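PDB 4HCY: thiaminase-I, which is a thiaminase I-like enzyme with the two-lobed architecture of periplasmic binding proteins, seen here with a ligand bound. Local coordinates for residues Y117-F122 / Y231-C236; T49-Y54 / D64-D69; G92-L97 / G113-L118. All blocks are in the same frame, centred on the assembly; numbering follows the deposited sequence.

Contact 1 (Y117-F122 / Y231-C236); sequences YLCSNF and YSESMC. With 0YN (2-{4-[(4-amino-2-methylpyrimidin-5-yl)methyl]-3-methylthiophen-2-yl}ethanol), chain G.
Cys119, on strand 114-125, sets its sulfur beside the ring of Tyr231 in a Cys sulfur-aromatic contact that lines the 0YN site. SG lies 4.3 Å from the centroid of the Tyr231 ring and meets it obliquely. With Cys119 SG anti to the backbone N (chi1 -170°), the sulfur also comes within 3.3 Å of Glu233 OE1 and lies 3.4 Å from 0YN N1'. Glu233 bends sharply at chi2 (91°), which turns its carboxylate toward the same spot and puts OE2 2.9 Å from 0YN N1'. The tight packing continues away from the ligand: Phe122 CE2 approaches Ser232 CB to 3.8 Å, Phe122 CB faces Met235 CE, and helix 317-328 packs on both, with Leu322 and Phe326 against Phe122 and Phe318 against Met235. Looser is the partly exposed end, where the Asn121 amide and the Tyr231 ring run side by side, their planes 29° apart, and Asn121 OD1 comes no closer than 3.8 Å to Tyr231 CE1. One face of the Tyr231 ring carries 0YN C6' over its centre, while Ser120 O, in the ring plane at its edge, takes a CA-H...O contact of 3.6 Å from Tyr231 CA.

Contact 2 (T49-Y54 / D64-D69); sequences TEFDCY and DVFSTD. With 0YN (2-{4-[(4-amino-2-methylpyrimidin-5-yl)methyl]-3-methylthiophen-2-yl}ethanol), chain G.
The part of the 0YN site around its amino group is built where Tyr54 meets Asp69, the last residue of strand 65-69. Tyr54 OH donates a hydrogen bond to Asp69 OD2, modelled at 2.5 Å, with ring and carboxylate planes 86° apart. Tyr54 OH and Asp69 OD2 both face the ligand amine, 2.8 and 3.0 Å from 0YN N4' respectively. Asp69 OD1 accepts from Ile71 N, so both carboxylate oxygens are hydrogen-bonded. The Tyr54 ring is sandwiched, with 0YN C5A over the centre of one face and Cys53 SG over the centre of the opposite face, and Phe159 meets it edge-to-face. Strands 44-50 and 65-69 belong to a beta-alpha-beta crossover through helix 56-60, both pairing in parallel with strand 8-13; the contact lies where the chain leaves the first of them. There Cys53 holds SG between its backbone N and carbonyl carbon (chi1 71°), which turns it toward Asp69, and SG accepts a hydrogen bond from Asp69 N (3.4 Å, 165°). An Asx turn, Asp52 OD1 to Tyr54 N, shapes this bend, and the same OD1 is hydrogen-bonded to Tyr16 OH. Farther from the ligand, Phe66 CB sits over the face of the Phe51 ring, 3.9 Å from its centroid in a CH-pi contact, while Ser67 O lies in that ring's plane at its edge and helix 56-60 touches Phe51 through Ser58 and Leu59.

Contact 3 (G92-L97 / G113-L118); sequences GVTGDL and GFPQYL
Phe114 and Pro115, at the start of strand 114-125, pack against Val93, Thr94 and Leu97 at the C-terminal end of helix 87-94 and just beyond it. From CB, the Phe114 side chain turns with CG anti to the carbonyl carbon (chi1 -54°), which swings the ring toward the helix. Its CD2 is the first atom to arrive, 4.3 Å from Thr94 CG2, a methyl that lies near the ring plane at the edge; the same CD2 is 4.2 Å from Val93 CB. Next along the ring, CE2 takes the closest approach, 4.0 Å from Val93 CG2, which comes in obliquely. The Val93 and Phe114 side chains cross at about a right angle, and Ile283 of helix 273-288 also touches Phe114. Pro115 brings the other apolar patch: its CG lies 3.8 Å from Leu97 CD1, and its CD is 4.2 Å from Thr94 CG2. That threonine methyl touches both the phenylalanine edge and the proline ring, while Thr94 OG1 turns back to bond Val90 O within its own helix. Gly95, the first residue past the helix, has a positive phi (97°), and two residues on Leu97 reaches Pro115. The whole is apolar helix-on-sheet packing at the start of a strand that, where Gln116 and Tyr117 both face Asp263 of strand 261-267, forms a classic beta bulge.

Overall arrangement
All three contacts are buried and reach the same mixed sheet, but every touching residue of contact 2 is buried, whereas contact 1 has partly exposed Asn121 and Tyr231 at one end and contact 3 partly exposed Val93. Contacts 1 and 2 both touch 0YN, contact 1 through N1' and contact 2 through the amino group, each also laying a tyrosine against the thiophene; their nearest atoms are about 5 Å apart. Asp263 adds a hydrogen bond to 0YN from outside both. Contact 3 is purely apolar across its segments, the side chain of Pro115 about 11 Å from the ligand. It shares Tyr117 and Leu118 with contact 1 and meets contact 2 through a probable Gln116 OE1-Ser67 OG hydrogen bond.

Contact 1 (Y117-F122 / Y231-C236)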
loop_
_atom_site.group_PDB
_atom_site.type_symbol
_atom_site.label_atom_id
_atom_site.label_comp_id
_atom_site.label_asym_id
_atom_site.label_seq_id
_atom_site.Cartn_x
_atom_site.Cartn_y
_atom_site.Cartn_z
ATOM N N TYR A 117 -5.821 5.076 0.744
ATOM C CA TYR A 117 -4.745 4.565 1.586
ATOM C C TYR A 117 -3.356 4.792 0.997
ATOM O O TYR A 117 -3.174 4.791 -0.219
ATOM C CB TYR A 117 -4.946 3.072 1.858
ATOM C CG TYR A 117 -6.121 2.757 2.755
ATOM C CD1 TYR A 117 -6.525 3.644 3.744
ATOM C CD2 TYR A 117 -6.828 1.571 2.610
ATOM C CE1 TYR A 117 -7.598 3.357 4.566
ATOM C CE2 TYR A 117 -7.903 1.275 3.426
ATOM C CZ TYR A 117 -8.283 2.171 4.402
ATOM O OH TYR A 117 -9.354 1.879 5.216
ATOM N N LEU A 118 -2.383 4.987 1.880
ATOM C CA LEU A 118 -0.983 5.084 1.489
ATOM C C LEU A 118 -0.205 3.957 2.148
ATOM O O LEU A 118 -0.445 3.628 3.309
ATOM C CB LEU A 118 -0.395 6.429 1.917
ATOM C CG LEU A 118 -0.073 7.436 0.813
ATOM C CD1 LEU A 118 0.572 8.682 1.399
ATOM C CD2 LEU A 118 0.829 6.808 -0.230
ATOM N N CYS A 119 0.723 3.360 1.409
ATOM C CA CYS A 119 1.562 2.310 1.971
ATOM C C CYS A 119 2.853 2.116 1.189
ATOM O O CYS A 119 2.952 2.495 0.020
ATOM C CB CYS A 119 0.799 0.986 2.054
ATOM S SG CYS A 119 1.667 -0.291 2.991
ATOM N N SER A 120 3.837 1.518 1.851
ATOM C CA SER A 120 5.138 1.255 1.257
ATOM C C SER A 120 5.904 0.292 2.152
ATOM O O SER A 120 5.512 0.052 3.293
ATOM C CB SER A 120 5.927 2.557 1.103
ATOM O OG SER A 120 7.222 2.314 0.582
ATOM N N ASN A 121 6.991 -0.267 1.635
ATOM C CA ASN A 121 7.880 -1.062 2.469
ATOM C C ASN A 121 8.867 -0.153 3.188
ATOM O O ASN A 121 9.994 0.048 2.732
ATOM C CB ASN A 121 8.610 -2.124 1.645
ATOM C CG ASN A 121 7.679 -3.204 1.136
ATOM O OD1 ASN A 121 7.237 -4.067 1.894
ATOM N ND2 ASN A 121 7.379 -3.166 -0.158
ATOM N N PHE A 122 8.426 0.406 4.310
ATOM C CA PHE A 122 9.232 1.354 5.068
ATOM C C PHE A 122 10.348 0.649 5.829
ATOM O O PHE A 122 10.287 -0.558 6.066
ATOM C CB PHE A 122 8.358 2.140 6.047
ATOM C CG PHE A 122 7.236 2.893 5.393
ATOM C CD1 PHE A 122 7.468 4.107 4.769
ATOM C CD2 PHE A 122 5.944 2.393 5.414
ATOM C CE1 PHE A 122 6.437 4.806 4.172
ATOM C CE2 PHE A 122 4.906 3.087 4.818
ATOM C CZ PHE A 122 5.155 4.296 4.194
ATOM N N TYR A 231 5.200 -3.225 5.612
ATOM C CA TYR A 231 4.101 -2.269 5.615
ATOM C C TYR A 231 4.032 -1.548 6.955
ATOM O O TYR A 231 4.446 -2.090 7.980
ATOM C CB TYR A 231 2.773 -2.977 5.340
ATOM C CG TYR A 231 2.737 -3.741 4.036
ATOM C CD1 TYR A 231 3.448 -3.299 2.928
ATOM C CD2 TYR A 231 1.991 -4.906 3.914
ATOM C CE1 TYR A 231 3.417 -3.996 1.734
ATOM C CE2 TYR A 231 1.954 -5.610 2.726
ATOM C CZ TYR A 231 2.668 -5.151 1.639
ATOM O OH TYR A 231 2.633 -5.851 0.455
ATOM N N SER A 232 3.510 -0.327 6.942
ATOM C CA SER A 232 3.351 0.446 8.167
ATOM C C SER A 232 2.354 -0.235 9.097
ATOM O O SER A 232 2.477 -0.161 10.319
ATOM C CB SER A 232 2.892 1.869 7.846
ATOM O OG SER A 232 1.702 1.858 7.078
ATOM N N GLU A 233 1.377 -0.913 8.502
ATOM C CA GLU A 233 0.342 -1.610 9.256
ATOM C C GLU A 233 0.911 -2.779 10.053
ATOM O O GLU A 233 0.362 -3.161 11.086
ATOM C CB GLU A 233 -0.751 -2.121 8.316
ATOM C CG GLU A 233 -1.330 -1.065 7.394
ATOM C CD GLU A 233 -0.590 -0.980 6.076
ATOM O OE1 GLU A 233 -0.228 0.145 5.667
ATOM O OE2 GLU A 233 -0.376 -2.038 5.450
ATOM N N SER A 234 2.013 -3.342 9.569
ATOM C CA SER A 234 2.620 -4.507 10.203
ATOM C C SER A 234 3.369 -4.149 11.485
ATOM O O SER A 234 3.796 -5.032 12.227
ATOM C CB SER A 234 3.560 -5.217 9.226
ATOM O OG SER A 234 4.598 -4.353 8.795
ATOM N N MET A 235 3.525 -2.854 11.741
ATOM C CA MET A 235 4.250 -2.389 12.917
ATOM C C MET A 235 3.296 -1.889 13.999
ATOM O O MET A 235 3.730 -1.309 14.995
ATOM C CB MET A 235 5.211 -1.259 12.538
ATOM C CG MET A 235 5.858 -1.399 11.171
ATOM S SD MET A 235 6.750 0.101 10.708
ATOM C CE MET A 235 7.122 -0.232 8.988
ATOM N N CYS A 236 2.000 -2.115 13.804
ATOM C CA CYS A 236 0.989 -1.532 14.682
ATOM C C CYS A 236 0.954 -2.163 16.072
ATOM O O CYS A 236 0.473 -1.549 17.024
ATOM C CB CYS A 236 -0.398 -1.607 14.037
ATOM S SG CYS A 236 -1.183 -3.233 14.108
HETATM C C2A 0YN G . -3.142 0.007 2.939
HETATM C C35 0YN G . -0.160 -3.772 -0.175
HETATM C C2 0YN G . -1.649 -5.533 0.941
HETATM S S1 0YN G . -2.156 -7.174 0.695
HETATM C C5 0YN G . -1.261 -7.409 -0.758
HETATM C C4 0YN G . -0.527 -6.146 -1.060
HETATM C C4A 0YN G . 0.368 -5.945 -2.254
HETATM C C5A 0YN G . -1.378 -8.772 -1.398
HETATM C C5B 0YN G . -0.009 -9.429 -1.491
HETATM O O5G 0YN G . -0.163 -10.790 -1.899
HETATM N "N1'" 0YN G . -1.410 -1.739 2.715
HETATM C "C2'" 0YN G . -2.359 -0.984 2.121
HETATM N "N3'" 0YN G . -2.612 -1.112 0.800
HETATM C "C4'" 0YN G . -1.920 -1.997 0.054
HETATM N "N4'" 0YN G . -2.178 -2.122 -1.269
HETATM C "C5'" 0YN G . -0.947 -2.777 0.649
HETATM C "C6'" 0YN G . -0.701 -2.626 2.008
HETATM C C3 0YN G . -0.783 -5.147 -0.095
#

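Contact 2 (T49-Y54 / D64-D69)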
loop_
_atom_site.group_PDB
_atom_site.type_symbol
_atom_site.label_atom_id
_atom_site.label_comp_id
_atom_site.label_asym_id
_atom_site.label_seq_id
_atom_site.Cartn_x
_atom_site.Cartn_y
_atom_site.Cartn_z
ATOM N N THR A 49 -19.060 -4.157 2.141
ATOM C CA THR A 49 -18.508 -5.504 2.054
ATOM C C THR A 49 -17.031 -5.454 1.688
ATOM O O THR A 49 -16.548 -4.457 1.151
ATOM C CB THR A 49 -19.257 -6.362 1.015
ATOM O OG1 THR A 49 -19.336 -5.652 -0.227
ATOM C CG2 THR A 49 -20.662 -6.685 1.500
ATOM N N GLU A 50 -16.315 -6.534 1.983
ATOM C CA GLU A 50 -14.896 -6.617 1.663
ATOM C C GLU A 50 -14.689 -6.905 0.179
ATOM O O GLU A 50 -15.214 -7.882 -0.353
ATOM C CB GLU A 50 -14.216 -7.687 2.519
ATOM C CG GLU A 50 -14.291 -7.417 4.014
ATOM C CD GLU A 50 -13.521 -8.433 4.835
ATOM O OE1 GLU A 50 -13.544 -8.333 6.079
ATOM O OE2 GLU A 50 -12.893 -9.331 4.236
ATOM N N PHE A 51 -13.923 -6.043 -0.483
ATOM C CA PHE A 51 -13.653 -6.186 -1.910
ATOM C C PHE A 51 -12.190 -6.530 -2.155
ATOM O O PHE A 51 -11.310 -5.677 -2.037
ATOM C CB PHE A 51 -14.030 -4.904 -2.654
ATOM C CG PHE A 51 -13.673 -4.921 -4.114
ATOM C CD1 PHE A 51 -14.402 -5.683 -5.011
ATOM C CD2 PHE A 51 -12.616 -4.161 -4.590
ATOM C CE1 PHE A 51 -14.078 -5.695 -6.356
ATOM C CE2 PHE A 51 -12.287 -4.169 -5.934
ATOM C CZ PHE A 51 -13.018 -4.937 -6.818
ATOM N N ASP A 52 -11.940 -7.788 -2.500
ATOM C CA ASP A 52 -10.582 -8.270 -2.711
ATOM C C ASP A 52 -10.086 -7.941 -4.115
ATOM O O ASP A 52 -10.324 -8.694 -5.058
ATOM C CB ASP A 52 -10.512 -9.779 -2.463
ATOM C CG ASP A 52 -9.101 -10.320 -2.549
ATOM O OD1 ASP A 52 -8.147 -9.520 -2.446
ATOM O OD2 ASP A 52 -8.945 -11.549 -2.712
ATOM N N CYS A 53 -9.387 -6.817 -4.243
ATOM C CA CYS A 53 -8.840 -6.392 -5.527
ATOM C C CYS A 53 -7.741 -7.341 -5.993
ATOM O O CYS A 53 -7.359 -7.338 -7.163
ATOM C CB CYS A 53 -8.294 -4.964 -5.438
ATOM S SG CYS A 53 -6.775 -4.800 -4.469
ATOM N N TYR A 54 -7.233 -8.152 -5.070
ATOM C CA TYR A 54 -6.208 -9.133 -5.398
ATOM C C TYR A 54 -6.833 -10.461 -5.825
ATOM O O TYR A 54 -6.241 -11.529 -5.664
ATOM C CB TYR A 54 -5.244 -9.322 -4.225
ATOM C CG TYR A 54 -4.568 -8.035 -3.813
ATOM C CD1 TYR A 54 -3.647 -7.415 -4.646
ATOM C CD2 TYR A 54 -4.860 -7.433 -2.596
ATOM C CE1 TYR A 54 -3.030 -6.235 -4.278
ATOM C CE2 TYR A 54 -4.248 -6.253 -2.218
ATOM C CZ TYR A 54 -3.334 -5.658 -3.063
ATOM O OH TYR A 54 -2.722 -4.483 -2.692
ATOM N N ASP A 64 -20.857 -0.778 -6.781
ATOM C CA ASP A 64 -21.114 0.630 -7.067
ATOM C C ASP A 64 -19.863 1.463 -6.808
ATOM O O ASP A 64 -19.463 2.279 -7.638
ATOM C CB ASP A 64 -22.281 1.148 -6.226
ATOM C CG ASP A 64 -23.597 0.484 -6.581
ATOM O OD1 ASP A 64 -23.789 0.137 -7.766
ATOM O OD2 ASP A 64 -24.441 0.310 -5.677
ATOM N N VAL A 65 -19.254 1.250 -5.648
ATOM C CA VAL A 65 -17.986 1.888 -5.311
ATOM C C VAL A 65 -17.064 0.874 -4.638
ATOM O O VAL A 65 -17.493 0.105 -3.777
ATOM C CB VAL A 65 -18.187 3.131 -4.414
ATOM C CG1 VAL A 65 -19.074 2.801 -3.228
ATOM C CG2 VAL A 65 -16.847 3.688 -3.952
ATOM N N PHE A 66 -15.800 0.862 -5.049
ATOM C CA PHE A 66 -14.846 -0.123 -4.556
ATOM C C PHE A 66 -13.485 0.494 -4.260
ATOM O O PHE A 66 -13.100 1.496 -4.862
ATOM C CB PHE A 66 -14.696 -1.262 -5.570
ATOM C CG PHE A 66 -14.459 -0.791 -6.977
ATOM C CD1 PHE A 66 -13.176 -0.528 -7.428
ATOM C CD2 PHE A 66 -15.520 -0.609 -7.850
ATOM C CE1 PHE A 66 -12.957 -0.094 -8.722
ATOM C CE2 PHE A 66 -15.307 -0.174 -9.143
ATOM C CZ PHE A 66 -14.024 0.083 -9.580
ATOM N N SER A 67 -12.761 -0.113 -3.325
ATOM C CA SER A 67 -11.413 0.325 -2.988
ATOM C C SER A 67 -10.388 -0.644 -3.563
ATOM O O SER A 67 -10.215 -1.753 -3.055
ATOM C CB SER A 67 -11.243 0.428 -1.473
ATOM O OG SER A 67 -9.930 0.838 -1.135
ATOM N N THR A 68 -9.711 -0.224 -4.625
ATOM C CA THR A 68 -8.730 -1.077 -5.285
ATOM C C THR A 68 -7.311 -0.543 -5.141
ATOM O O THR A 68 -7.096 0.663 -5.021
ATOM C CB THR A 68 -9.040 -1.237 -6.785
ATOM O OG1 THR A 68 -7.986 -1.975 -7.417
ATOM C CG2 THR A 68 -9.160 0.126 -7.453
ATOM N N ASP A 69 -6.343 -1.455 -5.144
ATOM C CA ASP A 69 -4.941 -1.077 -5.225
ATOM C C ASP A 69 -4.731 -0.456 -6.599
ATOM O O ASP A 69 -5.192 -0.995 -7.605
ATOM C CB ASP A 69 -4.047 -2.307 -5.052
ATOM C CG ASP A 69 -2.580 -1.951 -4.863
ATOM O OD1 ASP A 69 -2.136 -0.898 -5.367
ATOM O OD2 ASP A 69 -1.862 -2.738 -4.210
HETATM C C2A 0YN G . -3.142 0.007 2.939
HETATM C C35 0YN G . -0.160 -3.772 -0.175
HETATM C C2 0YN G . -1.649 -5.533 0.941
HETATM S S1 0YN G . -2.156 -7.174 0.695
HETATM C C5 0YN G . -1.261 -7.409 -0.758
HETATM C C4 0YN G . -0.527 -6.146 -1.060
HETATM C C4A 0YN G . 0.368 -5.945 -2.254
HETATM C C5A 0YN G . -1.378 -8.772 -1.398
HETATM C C5B 0YN G . -0.009 -9.429 -1.491
HETATM O O5G 0YN G . -0.163 -10.790 -1.899
HETATM N "N1'" 0YN G . -1.410 -1.739 2.715
HETATM C "C2'" 0YN G . -2.359 -0.984 2.121
HETATM N "N3'" 0YN G . -2.612 -1.112 0.800
HETATM C "C4'" 0YN G . -1.920 -1.997 0.054
HETATM N "N4'" 0YN G . -2.178 -2.122 -1.269
HETATM C "C5'" 0YN G . -0.947 -2.777 0.649
HETATM C "C6'" 0YN G . -0.701 -2.626 2.008
HETATM C C3 0YN G . -0.783 -5.147 -0.095
#

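Contact 3 (G92-L97 / G113-L118)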
loop_
_atom_site.group_PDB
_atom_site.type_symbol
_atom_site.label_atom_id
_atom_site.label_comp_id
_atom_site.label_asym_id
_atom_site.label_seq_id
_atom_site.Cartn_x
_atom_site.Cartn_y
_atom_site.Cartn_z
ATOM N N GLY A 92 -12.184 18.543 -3.923
ATOM C CA GLY A 92 -13.049 19.085 -2.890
ATOM C C GLY A 92 -13.305 18.108 -1.759
ATOM O O GLY A 92 -13.712 18.502 -0.666
ATOM N N VAL A 93 -13.062 16.829 -2.024
ATOM C CA VAL A 93 -13.275 15.784 -1.031
ATOM C C VAL A 93 -11.996 15.465 -0.264
ATOM O O VAL A 93 -11.968 15.507 0.966
ATOM C CB VAL A 93 -13.805 14.492 -1.684
ATOM C CG1 VAL A 93 -13.812 13.352 -0.679
ATOM C CG2 VAL A 93 -15.195 14.717 -2.259
ATOM N N THR A 94 -10.936 15.151 -1.002
ATOM C CA THR A 94 -9.677 14.727 -0.397
ATOM C C THR A 94 -8.837 15.902 0.095
ATOM O O THR A 94 -8.198 15.821 1.144
ATOM C CB THR A 94 -8.837 13.901 -1.387
ATOM O OG1 THR A 94 -8.478 14.717 -2.509
ATOM C CG2 THR A 94 -9.625 12.695 -1.874
ATOM N N GLY A 95 -8.839 16.989 -0.667
ATOM C CA GLY A 95 -8.021 18.144 -0.345
ATOM C C GLY A 95 -6.719 18.123 -1.120
ATOM O O GLY A 95 -6.696 17.767 -2.299
ATOM N N ASP A 96 -5.628 18.500 -0.461
ATOM C CA ASP A 96 -4.319 18.504 -1.101
ATOM C C ASP A 96 -3.726 17.100 -1.167
ATOM O O ASP A 96 -3.649 16.399 -0.159
ATOM C CB ASP A 96 -3.361 19.448 -0.373
ATOM C CG ASP A 96 -3.735 20.906 -0.548
ATOM O OD1 ASP A 96 -4.318 21.249 -1.599
ATOM O OD2 ASP A 96 -3.446 21.709 0.364
ATOM N N LEU A 97 -3.313 16.698 -2.364
ATOM C CA LEU A 97 -2.707 15.389 -2.569
ATOM C C LEU A 97 -1.262 15.537 -3.023
ATOM O O LEU A 97 -0.923 16.476 -3.743
ATOM C CB LEU A 97 -3.490 14.597 -3.617
ATOM C CG LEU A 97 -4.971 14.330 -3.347
ATOM C CD1 LEU A 97 -5.608 13.623 -4.533
ATOM C CD2 LEU A 97 -5.145 13.512 -2.077
ATOM N N GLY A 113 -10.624 8.005 -9.489
ATOM C CA GLY A 113 -10.983 7.628 -8.135
ATOM C C GLY A 113 -10.398 8.491 -7.035
ATOM O O GLY A 113 -9.523 9.324 -7.270
ATOM N N PHE A 114 -10.897 8.279 -5.821
ATOM C CA PHE A 114 -10.437 9.013 -4.649
ATOM C C PHE A 114 -9.382 8.206 -3.906
ATOM O O PHE A 114 -9.660 7.099 -3.442
ATOM C CB PHE A 114 -11.607 9.305 -3.707
ATOM C CG PHE A 114 -12.764 10.004 -4.364
ATOM C CD1 PHE A 114 -13.744 9.282 -5.025
ATOM C CD2 PHE A 114 -12.880 11.384 -4.308
ATOM C CE1 PHE A 114 -14.812 9.920 -5.626
ATOM C CE2 PHE A 114 -13.947 12.028 -4.906
ATOM C CZ PHE A 114 -14.914 11.295 -5.566
ATOM N N PRO A 115 -8.165 8.755 -3.795
ATOM C CA PRO A 115 -7.082 8.110 -3.044
ATOM C C PRO A 115 -7.462 7.920 -1.577
ATOM O O PRO A 115 -7.798 8.894 -0.901
ATOM C CB PRO A 115 -5.934 9.114 -3.163
ATOM C CG PRO A 115 -6.228 9.884 -4.402
ATOM C CD PRO A 115 -7.720 9.996 -4.451
ATOM N N GLN A 116 -7.408 6.682 -1.095
ATOM C CA GLN A 116 -7.819 6.377 0.272
ATOM C C GLN A 116 -6.653 6.014 1.185
ATOM O O GLN A 116 -6.515 6.570 2.274
ATOM C CB GLN A 116 -8.851 5.246 0.285
ATOM C CG GLN A 116 -9.282 4.831 1.684
ATOM C CD GLN A 116 -10.307 3.718 1.677
ATOM O OE1 GLN A 116 -10.447 2.990 0.694
ATOM N NE2 GLN A 116 -11.036 3.579 2.780
ATOM N N TYR A 117 -5.821 5.076 0.744
ATOM C CA TYR A 117 -4.745 4.565 1.586
ATOM C C TYR A 117 -3.356 4.792 0.997
ATOM O O TYR A 117 -3.174 4.791 -0.219
ATOM C CB TYR A 117 -4.946 3.072 1.858
ATOM C CG TYR A 117 -6.121 2.757 2.755
ATOM C CD1 TYR A 117 -6.525 3.644 3.744
ATOM C CD2 TYR A 117 -6.828 1.571 2.610
ATOM C CE1 TYR A 117 -7.598 3.357 4.566
ATOM C CE2 TYR A 117 -7.903 1.275 3.426
ATOM C CZ TYR A 117 -8.283 2.171 4.402
ATOM O OH TYR A 117 -9.354 1.879 5.216
ATOM N N LEU A 118 -2.383 4.987 1.880
ATOM C CA LEU A 118 -0.983 5.084 1.489
ATOM C C LEU A 118 -0.205 3.957 2.148
ATOM O O LEU A 118 -0.445 3.628 3.309
ATOM C CB LEU A 118 -0.395 6.429 1.917
ATOM C CG LEU A 118 -0.073 7.436 0.813
ATOM C CD1 LEU A 118 0.572 8.682 1.399
ATOM C CD2 LEU A 118 0.829 6.808 -0.230
#